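Local structure of hypothetical protein PA2201 (Pseudomonas aeruginosa, 2FEF) at residues B[177-182]-B[194-199]. The protein is of unknown function but may act as an immunity protein that neutralises a PoNe-type DNase toxin. Residues are numbered along the deposited sequence; the frame is centred on the assembly and turned at random.
Sequences TDRLLD and ASEETF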
ATOM      1  N   THR B 177      -4.373  30.616  11.849  1.00 29.06           N
ATOM      2  CA  THR B 177      -5.719  30.504  11.355  1.00 29.56           C
ATOM      3  C   THR B 177      -6.084  31.817  10.659  1.00 28.93           C
ATOM      4  O   THR B 177      -5.525  32.877  11.003  1.00 28.19           O
ATOM      5  CB  THR B 177      -6.692  30.278  12.527  1.00 29.85           C
ATOM      6  OG1 THR B 177      -6.411  31.232  13.563  1.00 30.34           O
ATOM      7  CG2 THR B 177      -6.525  28.876  13.101  1.00 31.77           C
ATOM      8  N   ASP B 178      -6.992  31.737   9.681  1.00 26.86           N
ATOM      9  CA  ASP B 178      -7.538  32.911   9.004  1.00 26.70           C
ATOM     10  C   ASP B 178      -8.976  33.201   9.437  1.00 26.96           C
ATOM     11  O   ASP B 178      -9.458  32.600  10.400  1.00 26.84           O
ATOM     12  CB  ASP B 178      -7.406  32.773   7.470  1.00 26.77           C
ATOM     13  CG  ASP B 178      -8.399  31.789   6.855  1.00 27.73           C
ATOM     14  OD1 ASP B 178      -8.955  30.906   7.562  1.00 25.23           O
ATOM     15  OD2 ASP B 178      -8.601  31.883   5.617  1.00 30.22           O
ATOM     16  N   ARG B 179      -9.666  34.107   8.744  1.00 25.99           N
ATOM     17  CA  ARG B 179     -10.964  34.578   9.223  1.00 26.31           C
ATOM     18  C   ARG B 179     -11.968  33.429   9.381  1.00 26.41           C
ATOM     19  O   ARG B 179     -12.583  33.271  10.442  1.00 26.21           O
ATOM     20  CB  ARG B 179     -11.537  35.650   8.307  1.00 25.94           C
ATOM     21  CG  ARG B 179     -12.916  36.197   8.792  1.00 27.46           C
ATOM     22  CD  ARG B 179     -13.329  37.428   8.021  1.00 32.74           C
ATOM     23  NE  ARG B 179     -12.624  38.620   8.469  1.00 35.19           N
ATOM     24  CZ  ARG B 179     -12.783  39.831   7.930  1.00 37.24           C
ATOM     25  NH1 ARG B 179     -13.610  39.994   6.907  1.00 37.66           N
ATOM     26  NH2 ARG B 179     -12.107  40.874   8.414  1.00 36.52           N
ATOM     27  N   LEU B 180     -12.103  32.624   8.336  1.00 25.78           N
ATOM     28  CA  LEU B 180     -13.042  31.492   8.377  1.00 26.45           C
ATOM     29  C   LEU B 180     -12.708  30.492   9.491  1.00 26.04           C
ATOM     30  O   LEU B 180     -13.588  30.107  10.264  1.00 25.64           O
ATOM     31  CB  LEU B 180     -13.149  30.774   7.016  1.00 26.40           C
ATOM     32  CG  LEU B 180     -13.981  29.477   7.035  1.00 26.77           C
ATOM     33  CD1 LEU B 180     -15.461  29.722   7.384  1.00 24.53           C
ATOM     34  CD2 LEU B 180     -13.851  28.715   5.729  1.00 25.52           C
ATOM     35  N   LEU B 181     -11.447  30.090   9.585  1.00 25.56           N
ATOM     36  CA  LEU B 181     -11.066  29.133  10.635  1.00 26.35           C
ATOM     37  C   LEU B 181     -11.324  29.728  12.025  1.00 26.93           C
ATOM     38  O   LEU B 181     -11.764  29.004  12.939  1.00 27.15           O
ATOM     39  CB  LEU B 181      -9.594  28.673  10.506  1.00 25.60           C
ATOM     40  CG  LEU B 181      -9.228  27.849   9.254  1.00 25.55           C
ATOM     41  CD1 LEU B 181      -7.701  27.514   9.208  1.00 24.88           C
ATOM     42  CD2 LEU B 181     -10.144  26.591   9.076  1.00 27.78           C
ATOM     43  N   ASP B 182     -11.061  31.028  12.189  1.00 27.29           N
ATOM     44  CA  ASP B 182     -11.398  31.714  13.443  1.00 28.23           C
ATOM     45  C   ASP B 182     -12.904  31.710  13.761  1.00 28.59           C
ATOM     46  O   ASP B 182     -13.284  31.442  14.914  1.00 28.71           O
ATOM     47  CB  ASP B 182     -10.853  33.147  13.483  1.00 28.90           C
ATOM     48  CG  ASP B 182      -9.335  33.203  13.707  1.00 30.72           C
ATOM     49  OD1 ASP B 182      -8.715  32.152  13.983  1.00 31.72           O
ATOM     50  OD2 ASP B 182      -8.770  34.322  13.617  1.00 30.60           O
ATOM     51  N   ALA B 194     -11.693  37.946  15.181  1.00 39.77           N
ATOM     52  CA  ALA B 194     -11.211  37.056  14.129  1.00 38.62           C
ATOM     53  C   ALA B 194     -10.139  37.739  13.295  1.00 37.79           C
ATOM     54  O   ALA B 194     -10.124  38.970  13.180  1.00 37.48           O
ATOM     55  CB  ALA B 194     -12.369  36.589  13.237  1.00 37.97           C
ATOM     56  N   SER B 195      -9.259  36.926  12.715  1.00 36.76           N
ATOM     57  CA  SER B 195      -8.264  37.369  11.742  1.00 36.04           C
ATOM     58  C   SER B 195      -8.964  38.137  10.617  1.00 36.25           C
ATOM     59  O   SER B 195     -10.136  37.899  10.331  1.00 35.01           O
ATOM     60  CB  SER B 195      -7.556  36.139  11.162  1.00 35.92           C
ATOM     61  OG  SER B 195      -6.666  36.481  10.117  1.00 35.49           O
ATOM     62  N   GLU B 196      -8.243  39.063   9.992  1.00 36.32           N
ATOM     63  CA  GLU B 196      -8.778  39.788   8.838  1.00 36.58           C
ATOM     64  C   GLU B 196      -8.345  39.162   7.520  1.00 35.97           C
ATOM     65  O   GLU B 196      -8.810  39.583   6.457  1.00 35.98           O
ATOM     66  CB  GLU B 196      -8.342  41.251   8.869  1.00 37.75           C
ATOM     67  CG  GLU B 196      -8.864  42.023  10.069  1.00 40.23           C
ATOM     68  CD  GLU B 196      -8.399  43.450  10.074  1.00 44.76           C
ATOM     69  OE1 GLU B 196      -7.605  43.826   9.177  1.00 46.81           O
ATOM     70  OE2 GLU B 196      -8.826  44.198  10.980  1.00 46.95           O
ATOM     71  N   GLU B 197      -7.461  38.170   7.590  1.00 35.08           N
ATOM     72  CA  GLU B 197      -6.947  37.503   6.397  1.00 34.82           C
ATOM     73  C   GLU B 197      -7.879  36.407   5.889  1.00 33.88           C
ATOM     74  O   GLU B 197      -8.636  35.801   6.655  1.00 33.29           O
ATOM     75  CB  GLU B 197      -5.586  36.863   6.664  1.00 34.49           C
ATOM     76  CG  GLU B 197      -4.487  37.801   7.177  1.00 37.03           C
ATOM     77  CD  GLU B 197      -3.169  37.061   7.363  1.00 36.20           C
ATOM     78  OE1 GLU B 197      -2.794  36.760   8.519  1.00 38.75           O
ATOM     79  OE2 GLU B 197      -2.523  36.740   6.347  1.00 38.52           O
ATOM     80  N   THR B 198      -7.795  36.156   4.588  1.00 33.11           N
ATOM     81  CA  THR B 198      -8.360  34.949   3.971  1.00 32.04           C
ATOM     82  C   THR B 198      -7.213  34.274   3.195  1.00 31.76           C
ATOM     83  O   THR B 198      -6.696  34.841   2.221  1.00 31.19           O
ATOM     84  CB  THR B 198      -9.528  35.301   3.038  1.00 32.52           C
ATOM     85  OG1 THR B 198     -10.585  35.915   3.797  1.00 31.91           O
ATOM     86  CG2 THR B 198     -10.084  34.047   2.332  1.00 31.05           C
ATOM     87  N   PHE B 199      -6.805  33.086   3.642  1.00 30.41           N
ATOM     88  CA  PHE B 199      -5.673  32.401   3.034  1.00 29.77           C
ATOM     89  C   PHE B 199      -5.906  31.983   1.581  1.00 29.82           C
ATOM     90  O   PHE B 199      -4.966  31.945   0.796  1.00 29.56           O
ATOM     91  CB  PHE B 199      -5.223  31.201   3.879  1.00 29.91           C
ATOM     92  CG  PHE B 199      -4.713  31.579   5.258  1.00 30.86           C
ATOM     93  CD1 PHE B 199      -4.328  32.892   5.550  1.00 30.40           C
ATOM     94  CD2 PHE B 199      -4.633  30.624   6.262  1.00 31.08           C
ATOM     95  CE1 PHE B 199      -3.881  33.236   6.825  1.00 30.22           C
ATOM     96  CE2 PHE B 199      -4.162  30.955   7.528  1.00 30.13           C
ATOM     97  CZ  PHE B 199      -3.788  32.258   7.807  1.00 30.40           C
TER
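D178 and F199 meet where the N-cap of helix 179-189 receives the loop that follows the same helix. This is a surface contact in an all-alpha protein, within the part that matches the C-terminal family of PoNe immunity proteins. D178 is the N-cap residue. Its chi1 of 74° puts CG between the backbone N and the carbonyl carbon. OD1 accepts a weak capping bond from L181 N and also bonds the hydroxyl of Y146. D178 OD2 takes F199 N at 2.9 Å, on its anti side and 19° out of the carboxylate plane. D178 CB sits over the centre of the F199 ring, 3.4 Å from the centroid and 2° off the normal, a CH-pi contact. One short side chain therefore caps the helix, anchors the loop backbone and covers a ring face. Next to it, R179 N donates to E197 O at 2.9 Å. With CG anti to the backbone N, the R179 side chain passes S195 O, and R179 NE donates to S195 O at 3.2 Å, in the carbonyl plane and near the guanidinium plane. E196 O lies above one guanidinium face, offset toward the rim, and NH1 forms a salt bridge with E212. S195 begins an ST turn, its OG accepting from E197 N. The anti lone pair of D182 OD2 receives S195 N at 2.8 Å.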